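Long-range contact in IPT/TIG domain-containing protein (Bacteroides thetaiotaomicron, PDB 3TC9), which probably serves as an auxiliary nutrient-binding protein, joining an immunoglobulin-like IPT/TIG domain to a six-bladed beta-propeller: residues A139-L152 with E402-G416. Numbering follows the deposited sequence.
Sequences AVWLSFDPKNHNHL and EGIVYDEERECFFIG. With EDO (1,2-ethanediol), chain U.
Two neighbouring blades of the six-bladed propeller meet here, L142, F144 and H149 of one packing on V405, D407 and R410 of the other. At the end where 402-407 turns into 408-411, H149 NE2 gives D407 OD1 a short, nearly straight hydrogen bond of 2.6 Å, leaving in its ring plane and arriving from above the carboxylate plane. R410 N reaches the same oxygen from the opposite face, while R410 NH1 closes a salt bridge on the syn lone pair of D407 OD2. R410, its chain extended from CG to NE, then turns NH1 and NH2 end-on to a single atom, H149 O, at 3.0 Å from NH1. A lysine in place of D407 would probably leave H149 NE2 without its acceptor and set a second positive charge against R410, freeing the guanidinium to swing away from H149 O.

Next to this network, F144 is sandwiched between H149 CE1, 3.6 Å above one face, and L152 CD1 over the other. With CG beside its backbone N (chi1 -86°), the ring sends CZ to D407 OD2 and CD2 to V405 CG2. Along the strands from there, L142 CB packs on V405 CG1 at 3.9 Å, and L142 CD1 reaches F414 O. At the other end, G416 CA makes a CA-H...O contact of 3.4 Å with A139 O.

Strands 141-145 and 402-407 run 25° from parallel, each at the edge of its blade's sheet. Q336, from strand 334-341 of a third blade, bonds both L142 O and I404 N; behind L142 lies strand 151-156, and behind F414 strand 422-428.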
loop_
_atom_site.group_PDB
_atom_site.type_symbol
_atom_site.label_atom_id
_atom_site.label_comp_id
_atom_site.label_asym_id
_atom_site.label_seq_id
_atom_site.Cartn_x
_atom_site.Cartn_y
_atom_site.Cartn_z
ATOM N N ALA B 139 -29.296 5.859 -1.166
ATOM C CA ALA B 139 -28.074 5.517 -0.430
ATOM C C ALA B 139 -27.205 6.759 -0.454
ATOM O O ALA B 139 -26.254 6.855 -1.238
ATOM C CB ALA B 139 -27.381 4.306 -1.046
ATOM N N VAL B 140 -27.616 7.763 0.354
ATOM C CA VAL B 140 -27.004 9.105 0.395
ATOM C C VAL B 140 -25.756 9.143 1.283
ATOM O O VAL B 140 -24.935 10.050 1.148
ATOM C CB VAL B 140 -28.017 10.209 0.797
ATOM C CG1 VAL B 140 -29.245 10.180 -0.108
ATOM C CG2 VAL B 140 -28.421 10.139 2.282
ATOM N N TRP B 141 -25.616 8.160 2.181
ATOM C CA TRP B 141 -24.484 8.112 3.093
ATOM C C TRP B 141 -24.192 6.674 3.383
ATOM O O TRP B 141 -25.109 5.925 3.706
ATOM C CB TRP B 141 -24.779 8.910 4.383
ATOM C CG TRP B 141 -23.554 9.388 5.083
ATOM C CD1 TRP B 141 -22.867 8.747 6.072
ATOM C CD2 TRP B 141 -22.848 10.619 4.830
ATOM N NE1 TRP B 141 -21.789 9.515 6.472
ATOM C CE2 TRP B 141 -21.773 10.677 5.743
ATOM C CE3 TRP B 141 -23.076 11.720 3.975
ATOM C CZ2 TRP B 141 -20.889 11.757 5.783
ATOM C CZ3 TRP B 141 -22.207 12.796 4.024
ATOM C CH2 TRP B 141 -21.128 12.810 4.921
ATOM N N LEU B 142 -22.937 6.263 3.155
ATOM C CA LEU B 142 -22.502 4.882 3.353
ATOM C C LEU B 142 -21.488 4.848 4.493
ATOM O O LEU B 142 -20.601 5.706 4.534
ATOM C CB LEU B 142 -21.910 4.310 2.048
ATOM C CG LEU B 142 -22.912 4.005 0.934
ATOM C CD1 LEU B 142 -22.232 3.910 -0.423
ATOM C CD2 LEU B 142 -23.604 2.697 1.183
ATOM N N SER B 143 -21.646 3.892 5.445
ATOM C CA SER B 143 -20.769 3.791 6.617
ATOM C C SER B 143 -20.662 2.361 7.122
ATOM O O SER B 143 -21.678 1.721 7.435
ATOM C CB SER B 143 -21.281 4.693 7.736
ATOM O OG SER B 143 -20.518 4.550 8.919
ATOM N N PHE B 144 -19.420 1.867 7.206
ATOM C CA PHE B 144 -19.139 0.548 7.754
ATOM C C PHE B 144 -19.289 0.573 9.263
ATOM O O PHE B 144 -19.042 1.596 9.896
ATOM C CB PHE B 144 -17.704 0.099 7.386
ATOM C CG PHE B 144 -17.605 -0.563 6.043
ATOM C CD1 PHE B 144 -18.127 -1.842 5.839
ATOM C CD2 PHE B 144 -17.023 0.101 4.962
ATOM C CE1 PHE B 144 -18.075 -2.440 4.581
ATOM C CE2 PHE B 144 -16.963 -0.503 3.700
ATOM C CZ PHE B 144 -17.492 -1.767 3.521
ATOM N N ASP B 145 -19.657 -0.559 9.847
ATOM C CA ASP B 145 -19.667 -0.697 11.291
ATOM C C ASP B 145 -18.187 -0.793 11.713
ATOM O O ASP B 145 -17.481 -1.660 11.184
ATOM C CB ASP B 145 -20.477 -1.942 11.702
ATOM C CG ASP B 145 -20.544 -2.254 13.189
ATOM O OD1 ASP B 145 -19.746 -1.669 13.967
ATOM O OD2 ASP B 145 -21.362 -3.117 13.572
ATOM N N PRO B 146 -17.669 0.117 12.587
ATOM C CA PRO B 146 -16.244 0.037 12.962
ATOM C C PRO B 146 -15.858 -1.287 13.637
ATOM O O PRO B 146 -14.686 -1.663 13.571
ATOM C CB PRO B 146 -16.072 1.218 13.934
ATOM C CG PRO B 146 -17.199 2.152 13.613
ATOM C CD PRO B 146 -18.332 1.241 13.283
ATOM N N LYS B 147 -16.831 -2.003 14.251
ATOM C CA LYS B 147 -16.589 -3.275 14.945
ATOM C C LYS B 147 -16.913 -4.482 14.074
ATOM O O LYS B 147 -16.688 -5.624 14.489
ATOM C CB LYS B 147 -17.400 -3.346 16.249
ATOM C CG LYS B 147 -17.093 -2.247 17.266
ATOM C CD LYS B 147 -15.778 -2.466 17.978
ATOM C CE LYS B 147 -15.590 -1.518 19.122
ATOM N NZ LYS B 147 -14.181 -1.525 19.540
ATOM N N ASN B 148 -17.459 -4.247 12.878
ATOM C CA ASN B 148 -17.784 -5.341 11.965
ATOM C C ASN B 148 -17.706 -4.852 10.529
ATOM O O ASN B 148 -18.647 -4.246 10.022
ATOM C CB ASN B 148 -19.156 -5.948 12.270
ATOM C CG ASN B 148 -19.398 -7.265 11.583
ATOM O OD1 ASN B 148 -18.671 -7.682 10.669
ATOM N ND2 ASN B 148 -20.419 -7.964 12.025
ATOM N N HIS B 149 -16.582 -5.160 9.870
ATOM C CA HIS B 149 -16.323 -4.773 8.500
ATOM C C HIS B 149 -17.187 -5.570 7.489
ATOM O O HIS B 149 -17.136 -5.296 6.275
ATOM C CB HIS B 149 -14.824 -4.888 8.171
ATOM C CG HIS B 149 -14.428 -4.002 7.032
ATOM N ND1 HIS B 149 -14.579 -2.621 7.099
ATOM C CD2 HIS B 149 -13.975 -4.331 5.806
ATOM C CE1 HIS B 149 -14.196 -2.167 5.918
ATOM N NE2 HIS B 149 -13.826 -3.159 5.108
ATOM N N ASN B 150 -18.021 -6.508 7.974
ATOM C CA ASN B 150 -18.937 -7.210 7.076
ATOM C C ASN B 150 -20.264 -6.497 7.009
ATOM O O ASN B 150 -21.107 -6.871 6.194
ATOM C CB ASN B 150 -19.149 -8.676 7.484
ATOM C CG ASN B 150 -17.934 -9.537 7.252
ATOM O OD1 ASN B 150 -17.167 -9.346 6.294
ATOM N ND2 ASN B 150 -17.718 -10.478 8.151
ATOM N N HIS B 151 -20.461 -5.485 7.868
ATOM C CA HIS B 151 -21.711 -4.742 7.954
ATOM C C HIS B 151 -21.535 -3.324 7.427
ATOM O O HIS B 151 -20.827 -2.506 8.013
ATOM C CB HIS B 151 -22.239 -4.746 9.403
ATOM C CG HIS B 151 -22.714 -6.097 9.853
ATOM N ND1 HIS B 151 -23.171 -6.314 11.144
ATOM C CD2 HIS B 151 -22.795 -7.261 9.165
ATOM C CE1 HIS B 151 -23.535 -7.580 11.185
ATOM N NE2 HIS B 151 -23.301 -8.196 10.027
ATOM N N LEU B 152 -22.168 -3.053 6.285
ATOM C CA LEU B 152 -22.146 -1.749 5.637
ATOM C C LEU B 152 -23.539 -1.122 5.765
ATOM O O LEU B 152 -24.509 -1.642 5.214
ATOM C CB LEU B 152 -21.704 -1.882 4.160
ATOM C CG LEU B 152 -21.749 -0.594 3.289
ATOM C CD1 LEU B 152 -20.854 0.508 3.871
ATOM C CD2 LEU B 152 -21.377 -0.916 1.867
ATOM N N GLU B 402 -24.458 9.855 -4.701
ATOM C CA GLU B 402 -24.547 10.600 -3.449
ATOM C C GLU B 402 -23.650 10.040 -2.365
ATOM O O GLU B 402 -22.804 10.773 -1.870
ATOM C CB GLU B 402 -25.993 10.671 -2.959
ATOM C CG GLU B 402 -26.876 11.523 -3.848
ATOM C CD GLU B 402 -28.377 11.376 -3.695
ATOM O OE1 GLU B 402 -28.846 10.301 -3.258
ATOM O OE2 GLU B 402 -29.092 12.333 -4.064
ATOM N N GLY B 403 -23.833 8.776 -1.985
ATOM C CA GLY B 403 -23.015 8.146 -0.951
ATOM C C GLY B 403 -21.787 7.499 -1.553
ATOM O O GLY B 403 -21.802 7.075 -2.711
ATOM N N ILE B 404 -20.706 7.422 -0.780
ATOM C CA ILE B 404 -19.459 6.792 -1.226
ATOM C C ILE B 404 -18.677 6.319 -0.018
ATOM O O ILE B 404 -18.574 7.035 0.992
ATOM C CB ILE B 404 -18.583 7.729 -2.138
ATOM C CG1 ILE B 404 -17.413 6.938 -2.831
ATOM C CG2 ILE B 404 -18.069 8.953 -1.374
ATOM C CD1 ILE B 404 -16.467 7.787 -3.769
ATOM N N VAL B 405 -18.097 5.126 -0.125
ATOM C CA VAL B 405 -17.214 4.668 0.930
ATOM C C VAL B 405 -16.074 3.891 0.262
ATOM O O VAL B 405 -16.309 3.201 -0.729
ATOM C CB VAL B 405 -17.932 3.895 2.071
ATOM C CG1 VAL B 405 -18.508 2.558 1.605
ATOM C CG2 VAL B 405 -17.019 3.713 3.281
ATOM N N TYR B 406 -14.840 4.046 0.770
ATOM C CA TYR B 406 -13.742 3.237 0.277
ATOM C C TYR B 406 -13.598 2.021 1.228
ATOM O O TYR B 406 -13.609 2.181 2.454
ATOM C CB TYR B 406 -12.431 4.037 0.139
ATOM C CG TYR B 406 -11.280 3.196 -0.386
ATOM C CD1 TYR B 406 -11.302 2.676 -1.676
ATOM C CD2 TYR B 406 -10.190 2.884 0.425
ATOM C CE1 TYR B 406 -10.287 1.835 -2.138
ATOM C CE2 TYR B 406 -9.170 2.037 -0.028
ATOM C CZ TYR B 406 -9.222 1.526 -1.312
ATOM O OH TYR B 406 -8.233 0.705 -1.777
ATOM N N ASP B 407 -13.528 0.806 0.664
ATOM C CA ASP B 407 -13.348 -0.403 1.456
ATOM C C ASP B 407 -11.885 -0.833 1.329
ATOM O O ASP B 407 -11.487 -1.350 0.292
ATOM C CB ASP B 407 -14.313 -1.503 0.984
ATOM C CG ASP B 407 -14.365 -2.727 1.873
ATOM O OD1 ASP B 407 -13.351 -3.028 2.548
ATOM O OD2 ASP B 407 -15.401 -3.395 1.884
ATOM N N GLU B 408 -11.083 -0.597 2.374
ATOM C CA GLU B 408 -9.648 -0.921 2.400
ATOM C C GLU B 408 -9.377 -2.429 2.320
ATOM O O GLU B 408 -8.425 -2.828 1.672
ATOM C CB GLU B 408 -8.975 -0.334 3.650
ATOM C CG GLU B 408 -8.885 1.182 3.605
ATOM C CD GLU B 408 -8.116 1.854 4.727
ATOM O OE1 GLU B 408 -6.863 1.892 4.664
ATOM O OE2 GLU B 408 -8.776 2.431 5.621
ATOM N N GLU B 409 -10.229 -3.252 2.939
ATOM C CA GLU B 409 -10.094 -4.709 2.961
ATOM C C GLU B 409 -10.496 -5.331 1.599
ATOM O O GLU B 409 -9.808 -6.225 1.099
ATOM C CB GLU B 409 -10.942 -5.280 4.112
ATOM C CG GLU B 409 -10.755 -6.770 4.406
ATOM C CD GLU B 409 -12.031 -7.597 4.453
ATOM O OE1 GLU B 409 -12.845 -7.392 5.385
ATOM O OE2 GLU B 409 -12.206 -8.468 3.566
ATOM N N ARG B 410 -11.587 -4.846 0.987
ATOM C CA ARG B 410 -12.064 -5.354 -0.299
ATOM C C ARG B 410 -11.435 -4.584 -1.473
ATOM O O ARG B 410 -11.636 -4.977 -2.614
ATOM C CB ARG B 410 -13.607 -5.348 -0.359
ATOM C CG ARG B 410 -14.197 -6.407 0.575
ATOM C CD ARG B 410 -15.701 -6.371 0.767
ATOM N NE ARG B 410 -16.084 -7.218 1.900
ATOM C CZ ARG B 410 -16.328 -6.786 3.137
ATOM N NH1 ARG B 410 -16.263 -5.494 3.423
ATOM N NH2 ARG B 410 -16.654 -7.646 4.092
ATOM N N GLU B 411 -10.627 -3.541 -1.189
ATOM C CA GLU B 411 -9.879 -2.682 -2.142
ATOM C C GLU B 411 -10.781 -2.118 -3.261
ATOM O O GLU B 411 -10.442 -2.173 -4.443
ATOM C CB GLU B 411 -8.672 -3.427 -2.726
ATOM C CG GLU B 411 -7.632 -3.798 -1.679
ATOM C CD GLU B 411 -6.650 -4.860 -2.125
ATOM O OE1 GLU B 411 -7.042 -6.048 -2.193
ATOM O OE2 GLU B 411 -5.484 -4.502 -2.407
ATOM N N CYS B 412 -11.919 -1.553 -2.870
ATOM C CA CYS B 412 -12.862 -0.997 -3.835
ATOM C C CYS B 412 -13.680 0.116 -3.207
ATOM O O CYS B 412 -13.699 0.265 -1.994
ATOM C CB CYS B 412 -13.774 -2.106 -4.367
ATOM S SG CYS B 412 -14.863 -2.837 -3.112
ATOM N N PHE B 413 -14.392 0.849 -4.050
ATOM C CA PHE B 413 -15.358 1.877 -3.696
ATOM C C PHE B 413 -16.756 1.345 -3.883
ATOM O O PHE B 413 -17.004 0.599 -4.825
ATOM C CB PHE B 413 -15.194 3.144 -4.574
ATOM C CG PHE B 413 -13.874 3.863 -4.451
ATOM C CD1 PHE B 413 -12.761 3.445 -5.186
ATOM C CD2 PHE B 413 -13.737 4.965 -3.597
ATOM C CE1 PHE B 413 -11.534 4.101 -5.058
ATOM C CE2 PHE B 413 -12.516 5.632 -3.488
ATOM C CZ PHE B 413 -11.419 5.186 -4.209
ATOM N N PHE B 414 -17.665 1.737 -2.995
ATOM C CA PHE B 414 -19.097 1.473 -3.078
ATOM C C PHE B 414 -19.779 2.827 -3.197
ATOM O O PHE B 414 -19.486 3.722 -2.405
ATOM C CB PHE B 414 -19.622 0.645 -1.890
ATOM C CG PHE B 414 -19.059 -0.756 -1.864
ATOM C CD1 PHE B 414 -19.342 -1.655 -2.882
ATOM C CD2 PHE B 414 -18.228 -1.168 -0.833
ATOM C CE1 PHE B 414 -18.800 -2.947 -2.873
ATOM C CE2 PHE B 414 -17.715 -2.472 -0.803
ATOM C CZ PHE B 414 -18.023 -3.357 -1.818
ATOM N N ILE B 415 -20.595 3.007 -4.246
ATOM C CA ILE B 415 -21.246 4.290 -4.519
ATOM C C ILE B 415 -22.760 4.141 -4.523
ATOM O O ILE B 415 -23.277 3.214 -5.148
ATOM C CB ILE B 415 -20.732 4.892 -5.869
ATOM C CG1 ILE B 415 -19.200 5.109 -5.838
ATOM C CG2 ILE B 415 -21.448 6.189 -6.292
ATOM C CD1 ILE B 415 -18.561 4.552 -6.979
ATOM N N GLY B 416 -23.441 5.090 -3.865
ATOM C CA GLY B 416 -24.895 5.207 -3.854
ATOM C C GLY B 416 -25.325 6.030 -5.058
ATOM O O GLY B 416 -25.295 7.264 -5.022
HETATM C C1 EDO U . -26.450 13.788 2.042
HETATM O O1 EDO U . -26.254 13.527 3.425
HETATM C C2 EDO U . -25.093 13.624 1.376
HETATM O O2 EDO U . -25.144 12.574 0.406
HETATM O O HOH W 1 -28.263 7.565 -3.535
HETATM O O HOH W 2 -14.731 -8.653 6.959
#